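Local atomic coordinates of aspartate aminotransferase, mitochondrial (Trypanosoma brucei brucei, PDB entry 4W5K), a protein that probably catalyses pyridoxal-phosphate-dependent transfer of the amino group from L-aspartate to 2-oxoglutarate, working as a homodimer. Residues Asp191-Cys196 and Pro227-Asp232; Thr143-Tyr148 and Ile173-Cys178. The protein carries 1 engineered substitution. All blocks are in the same frame, centred on the assembly; numbering follows the deposited sequence.

Interaction 1 of 2, residues Asp191-Cys196 and Pro227-Asp232. With MLT (D-malate), chain D.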
loop_
_atom_site.group_PDB
_atom_site.type_symbol
_atom_site.label_atom_id
_atom_site.label_comp_id
_atom_site.label_asym_id
_atom_site.label_seq_id
_atom_site.Cartn_x
_atom_site.Cartn_y
_atom_site.Cartn_z
ATOM N N ASP A 191 34.482 9.998 2.846
ATOM C CA ASP A 191 33.936 10.569 1.609
ATOM C C ASP A 191 32.616 11.266 1.888
ATOM O O ASP A 191 32.352 12.364 1.368
ATOM C CB ASP A 191 33.701 9.511 0.527
ATOM C CG ASP A 191 34.964 8.737 0.129
ATOM O OD1 ASP A 191 36.107 9.243 0.271
ATOM O OD2 ASP A 191 34.768 7.608 -0.375
ATOM N N TRP A 192 31.770 10.615 2.682
ATOM C CA TRP A 192 30.472 11.203 3.008
ATOM C C TRP A 192 30.636 12.513 3.769
ATOM O O TRP A 192 29.835 13.448 3.602
ATOM C CB TRP A 192 29.633 10.228 3.821
ATOM C CG TRP A 192 28.952 9.158 3.031
ATOM C CD1 TRP A 192 29.101 7.805 3.203
ATOM C CD2 TRP A 192 27.970 9.324 1.990
ATOM N NE1 TRP A 192 28.294 7.125 2.326
ATOM C CE2 TRP A 192 27.586 8.026 1.574
ATOM C CE3 TRP A 192 27.378 10.439 1.373
ATOM C CZ2 TRP A 192 26.627 7.803 0.575
ATOM C CZ3 TRP A 192 26.432 10.221 0.363
ATOM C CH2 TRP A 192 26.059 8.907 -0.013
ATOM N N ARG A 193 31.673 12.622 4.595
ATOM C CA ARG A 193 31.886 13.867 5.314
ATOM C C ARG A 193 32.115 14.990 4.313
ATOM O O ARG A 193 31.593 16.101 4.484
ATOM C CB ARG A 193 33.054 13.747 6.304
ATOM C CG ARG A 193 32.603 13.144 7.633
ATOM C CD ARG A 193 33.720 13.073 8.660
ATOM N NE ARG A 193 34.583 11.919 8.440
ATOM C CZ ARG A 193 34.396 10.720 8.989
ATOM N NH1 ARG A 193 35.252 9.727 8.725
ATOM N NH2 ARG A 193 33.376 10.511 9.811
ATOM N N GLN A 194 32.860 14.707 3.239
ATOM C CA GLN A 194 33.042 15.745 2.212
ATOM C C GLN A 194 31.733 16.075 1.488
ATOM O O GLN A 194 31.458 17.264 1.220
ATOM C CB GLN A 194 34.081 15.335 1.173
ATOM C CG GLN A 194 35.456 15.097 1.748
ATOM C CD GLN A 194 36.498 15.030 0.657
ATOM O OE1 GLN A 194 37.028 13.967 0.352
ATOM N NE2 GLN A 194 36.803 16.177 0.066
ATOM N N VAL A 195 30.964 15.032 1.153
ATOM C CA VAL A 195 29.674 15.184 0.451
ATOM C C VAL A 195 28.696 16.050 1.257
ATOM O O VAL A 195 28.079 16.995 0.739
ATOM C CB VAL A 195 29.024 13.805 0.172
ATOM C CG1 VAL A 195 27.553 13.950 -0.241
ATOM C CG2 VAL A 195 29.799 13.045 -0.894
ATOM N N CYS A 196 28.587 15.743 2.540
ATOM C CA CYS A 196 27.672 16.470 3.408
ATOM C C CYS A 196 28.095 17.926 3.576
ATOM O O CYS A 196 27.238 18.804 3.676
ATOM C CB CYS A 196 27.564 15.761 4.755
ATOM S SG CYS A 196 26.791 14.106 4.632
ATOM N N PRO A 227 22.225 9.471 7.297
ATOM C CA PRO A 227 21.143 10.305 7.866
ATOM C C PRO A 227 21.484 10.871 9.253
ATOM O O PRO A 227 21.122 12.007 9.578
ATOM C CB PRO A 227 19.956 9.336 7.933
ATOM C CG PRO A 227 20.576 7.972 7.938
ATOM C CD PRO A 227 21.793 8.080 7.076
ATOM N N ARG A 228 22.216 10.113 10.062
ATOM C CA ARG A 228 22.569 10.631 11.375
ATOM C C ARG A 228 23.523 11.824 11.287
ATOM O O ARG A 228 23.438 12.778 12.074
ATOM C CB ARG A 228 23.170 9.519 12.229
ATOM C CG ARG A 228 22.171 8.433 12.533
ATOM C CD ARG A 228 22.708 7.397 13.499
ATOM N NE ARG A 228 21.755 6.289 13.618
ATOM C CZ ARG A 228 21.933 5.227 14.400
ATOM N NH1 ARG A 228 23.017 5.140 15.160
ATOM N NH2 ARG A 228 21.012 4.267 14.438
ATOM N N HIS A 229 24.420 11.791 10.315
ATOM C CA HIS A 229 25.387 12.872 10.174
ATOM C C HIS A 229 24.686 14.136 9.612
ATOM O O HIS A 229 24.980 15.280 10.024
ATOM C CB HIS A 229 26.541 12.413 9.274
ATOM C CG HIS A 229 27.667 13.391 9.164
ATOM N ND1 HIS A 229 28.558 13.627 10.192
ATOM C CD2 HIS A 229 28.074 14.162 8.130
ATOM C CE1 HIS A 229 29.456 14.515 9.799
ATOM N NE2 HIS A 229 29.184 14.854 8.549
ATOM N N LEU A 230 23.759 13.925 8.679
ATOM C CA LEU A 230 23.098 15.060 8.022
ATOM C C LEU A 230 22.057 15.728 8.900
ATOM O O LEU A 230 21.779 16.926 8.732
ATOM C CB LEU A 230 22.423 14.622 6.720
ATOM C CG LEU A 230 23.355 14.553 5.516
ATOM C CD1 LEU A 230 22.716 13.699 4.419
ATOM C CD2 LEU A 230 23.725 15.947 5.033
ATOM N N VAL A 231 21.454 14.982 9.819
ATOM C CA VAL A 231 20.252 15.538 10.469
ATOM C C VAL A 231 20.594 16.784 11.318
ATOM O O VAL A 231 19.731 17.638 11.547
ATOM C CB VAL A 231 19.514 14.451 11.308
ATOM C CG1 VAL A 231 20.247 14.158 12.605
ATOM C CG2 VAL A 231 18.055 14.872 11.575
ATOM N N ASP A 232 21.864 16.932 11.715
ATOM C CA ASP A 232 22.302 18.127 12.457
ATOM C C ASP A 232 22.864 19.246 11.574
ATOM O O ASP A 232 23.189 20.322 12.074
ATOM C CB ASP A 232 23.376 17.770 13.499
ATOM C CG ASP A 232 23.385 16.291 13.864
ATOM O OD1 ASP A 232 24.050 15.511 13.147
ATOM O OD2 ASP A 232 22.740 15.912 14.873
HETATM C C1 MLT D . 32.225 8.353 11.996
HETATM O O1 MLT D . 32.629 8.303 10.804
HETATM O O2 MLT D . 32.363 9.399 12.682
HETATM C C2 MLT D . 31.554 7.131 12.602
HETATM O O3 MLT D . 31.493 6.195 11.568
HETATM O O HOH W 1 30.489 16.728 6.953
#
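C196 and H229 meet where two helices pack on one side of the large α/β domain of a fold-type I pyridoxal-phosphate enzyme. C196 points its small sulfur into the narrow join: SG lies 3.6 Å from L230 CG and meets the imidazole edge, 3.7 Å from H229 CD2. Compact and polarisable, sulfur suits this spot. H229 has CG anti to its own backbone N (chi1 -174°), which carries the ring across to helix 189-201. There the ring crosses the R193 chain at about a right angle, with R193 CG 3.9 Å from H229 NE2. L230 sets CG and CD2 alongside the sulfur, an apolar contact for a buried thiol.

Arginine does double duty: its CG methylene packs against H229, while a bend at chi3 (-81°) turns the charged end toward D-malate. In one of two conformers, R193 NH2 donates at the guanidinium edge to malate O1 (N-H...O 165°), though the 2.5 Å length is doubtfully short. H189 is hydrogen-bonded to the same malate, and D190 forms a salt bridge with NH1. F225 stacks on the H229 ring. A water in the imidazole plane joins the helices, 2.8 Å from H229 NE2, and donates to the backbone R193 O.

Interaction 2 of 2, residues Thr143-Tyr148 and Ile173-Cys178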
loop_
_atom_site.group_PDB
_atom_site.type_symbol
_atom_site.label_atom_id
_atom_site.label_comp_id
_atom_site.label_asym_id
_atom_site.label_seq_id
_atom_site.Cartn_x
_atom_site.Cartn_y
_atom_site.Cartn_z
ATOM N N THR A 143 17.645 13.973 -12.354
ATOM C CA THR A 143 18.769 14.376 -13.189
ATOM C C THR A 143 20.077 13.893 -12.550
ATOM O O THR A 143 20.209 13.871 -11.333
ATOM C CB THR A 143 18.772 15.895 -13.402
ATOM O OG1 THR A 143 19.672 16.239 -14.458
ATOM C CG2 THR A 143 19.161 16.621 -12.136
ATOM N N PRO A 144 21.043 13.477 -13.378
ATOM C CA PRO A 144 22.194 12.799 -12.756
ATOM C C PRO A 144 23.285 13.678 -12.141
ATOM O O PRO A 144 23.493 14.829 -12.568
ATOM C CB PRO A 144 22.780 12.004 -13.927
ATOM C CG PRO A 144 22.465 12.856 -15.116
ATOM C CD PRO A 144 21.054 13.347 -14.844
ATOM N N TYR A 145 23.988 13.115 -11.152
ATOM C CA TYR A 145 25.321 13.591 -10.750
ATOM C C TYR A 145 26.330 12.466 -10.937
ATOM O O TYR A 145 25.989 11.286 -10.820
ATOM C CB TYR A 145 25.357 14.100 -9.296
ATOM C CG TYR A 145 24.885 13.152 -8.196
ATOM C CD1 TYR A 145 25.684 12.102 -7.747
ATOM C CD2 TYR A 145 23.664 13.352 -7.559
ATOM C CE1 TYR A 145 25.261 11.253 -6.715
ATOM C CE2 TYR A 145 23.232 12.508 -6.528
ATOM C CZ TYR A 145 24.026 11.466 -6.113
ATOM O OH TYR A 145 23.606 10.639 -5.099
ATOM N N SER A 146 27.569 12.843 -11.225
ATOM C CA SER A 146 28.641 11.878 -11.371
ATOM C C SER A 146 28.765 11.035 -10.114
ATOM O O SER A 146 28.701 11.550 -8.994
ATOM C CB SER A 146 29.956 12.593 -11.667
ATOM O OG SER A 146 29.885 13.342 -12.868
ATOM N N TYR A 147 28.922 9.730 -10.290
ATOM C CA TYR A 147 28.953 8.825 -9.148
ATOM C C TYR A 147 29.735 7.574 -9.477
ATOM O O TYR A 147 30.765 7.296 -8.859
ATOM C CB TYR A 147 27.523 8.448 -8.692
ATOM C CG TYR A 147 27.518 7.607 -7.437
ATOM C CD1 TYR A 147 27.677 8.194 -6.187
ATOM C CD2 TYR A 147 27.366 6.223 -7.503
ATOM C CE1 TYR A 147 27.687 7.430 -5.032
ATOM C CE2 TYR A 147 27.378 5.433 -6.340
ATOM C CZ TYR A 147 27.544 6.056 -5.110
ATOM O OH TYR A 147 27.542 5.331 -3.944
ATOM N N TYR A 148 29.259 6.815 -10.459
ATOM C CA TYR A 148 29.916 5.541 -10.802
ATOM C C TYR A 148 31.004 5.706 -11.859
ATOM O O TYR A 148 30.819 6.386 -12.877
ATOM C CB TYR A 148 28.869 4.529 -11.281
ATOM C CG TYR A 148 29.430 3.182 -11.684
ATOM C CD1 TYR A 148 29.842 2.263 -10.726
ATOM C CD2 TYR A 148 29.523 2.819 -13.021
ATOM C CE1 TYR A 148 30.342 1.016 -11.095
ATOM C CE2 TYR A 148 29.999 1.591 -13.393
ATOM C CZ TYR A 148 30.416 0.688 -12.419
ATOM O OH TYR A 148 30.924 -0.549 -12.782
ATOM N N ILE A 173 18.763 16.454 -3.297
ATOM C CA ILE A 173 19.841 15.534 -3.668
ATOM C C ILE A 173 19.545 14.160 -3.103
ATOM O O ILE A 173 19.551 13.983 -1.887
ATOM C CB ILE A 173 21.206 15.993 -3.124
ATOM C CG1 ILE A 173 21.503 17.460 -3.500
ATOM C CG2 ILE A 173 22.350 15.052 -3.597
ATOM C CD1 ILE A 173 21.733 17.713 -4.996
ATOM N N LEU A 174 19.261 13.218 -3.996
ATOM C CA LEU A 174 18.984 11.822 -3.640
ATOM C C LEU A 174 20.287 11.047 -3.436
ATOM O O LEU A 174 21.113 11.026 -4.344
ATOM C CB LEU A 174 18.168 11.166 -4.749
ATOM C CG LEU A 174 17.698 9.723 -4.560
ATOM C CD1 LEU A 174 16.738 9.668 -3.377
ATOM C CD2 LEU A 174 16.991 9.290 -5.841
ATOM N N VAL A 175 20.454 10.418 -2.273
ATOM C CA VAL A 175 21.664 9.616 -2.012
ATOM C C VAL A 175 21.262 8.269 -1.419
ATOM O O VAL A 175 20.299 8.196 -0.654
ATOM C CB VAL A 175 22.658 10.328 -1.053
ATOM C CG1 VAL A 175 23.194 11.642 -1.666
ATOM C CG2 VAL A 175 22.041 10.562 0.343
ATOM N N HIS A 176 22.005 7.216 -1.762
ATOM C CA HIS A 176 21.760 5.892 -1.155
ATOM C C HIS A 176 22.594 5.816 0.140
ATOM O O HIS A 176 23.784 6.108 0.106
ATOM C CB HIS A 176 22.179 4.750 -2.091
ATOM C CG HIS A 176 21.457 4.714 -3.408
ATOM N ND1 HIS A 176 21.064 3.524 -3.994
ATOM C CD2 HIS A 176 21.083 5.700 -4.261
ATOM C CE1 HIS A 176 20.478 3.784 -5.152
ATOM N NE2 HIS A 176 20.475 5.095 -5.338
ATOM N N ALA A 177 22.000 5.423 1.265
ATOM C CA ALA A 177 22.720 5.434 2.547
ATOM C C ALA A 177 23.899 4.457 2.569
ATOM O O ALA A 177 24.935 4.742 3.167
ATOM C CB ALA A 177 21.773 5.117 3.692
ATOM N N CYS A 178 23.694 3.311 1.939
ATOM C CA CYS A 178 24.677 2.214 1.852
ATOM C C CYS A 178 24.113 1.137 0.961
ATOM O O CYS A 178 22.909 1.145 0.646
ATOM C CB CYS A 178 25.041 1.626 3.222
ATOM S SG CYS A 178 23.658 1.137 4.268
HETATM O O HOH W 2 23.741 7.874 -4.157
HETATM O O HOH W 3 25.261 6.381 -2.537
#
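The Y145 ring meets strand 172-176 with its edge: L174 O lies in the ring plane beside the phenol end, and at another part of the rim, also in plane, stands CD1 of Y147, 3.9 Å from Y145 CE1. I173 reaches the ring obliquely, its CG2 4.0 Å from Y145 CE2, so the branched methyl packs against the apolar flank. V175 extends CG1 to within 3.6 Å of Y145 OH, crossing the tyrosine at about a right angle.

Y145 holds CG between its backbone N and carbonyl carbon (chi1 55°), and this rotation directs the phenol toward strand 172-176, two places over in the sheet. The hydroxyl then donates to L174 O over 2.6 Å, approaching in the carbonyl plane with a C=O...O angle of 148°. It also accepts a hydrogen from a water, 2.9 Å from Y145 OH, and that water in turn accepts from the backbone H176 N. L174 O and H176 N, two backbone groups of one strand, are thus given partners in a buried contact. Tyrosine suits the place because it is long enough to span the gap and brings a hydroxyl to its far end. Y147 works similarly through a second water, which donates to both Y147 OH and H176 O, while V185 O takes another bond from the same phenol. The two waters thus bind N and O of H176, a residue that touches the pyridoxal phosphate.

Segments 143-145 and 173-176 approach to 9.1 Å, about two strand spacings, since strand 120-124 lies between them in the mixed sheet; their directions differ by 58°, in keeping with sheet twist. Y145 packs on P124 of that strand. Helix 157-166 covers the contact, touching Y145 through C163 and I173 through L164, and strand 205-210 borders V175 through V208.

Overall arrangement
Both contacts belong to the large α/β domain, with centres 14 Å apart. Interaction 2 comes first along the chain and closes before interaction 1 opens. Strand 172-176 leads into helix 189-201, and strand 205-210 then follows parallel to it, a β-α-β crossover that carries one contact into the next. W192 makes the direct join: its CZ2 lies 3.3 Å from H176 O, and its CH2 packs on V175 CB. Helix 157-166 touches segments of both interactions. The two therefore connect the central sheet, where H176 lines the pyridoxal-phosphate pocket, to an outer helical layer in which R193 binds malate at a separate site.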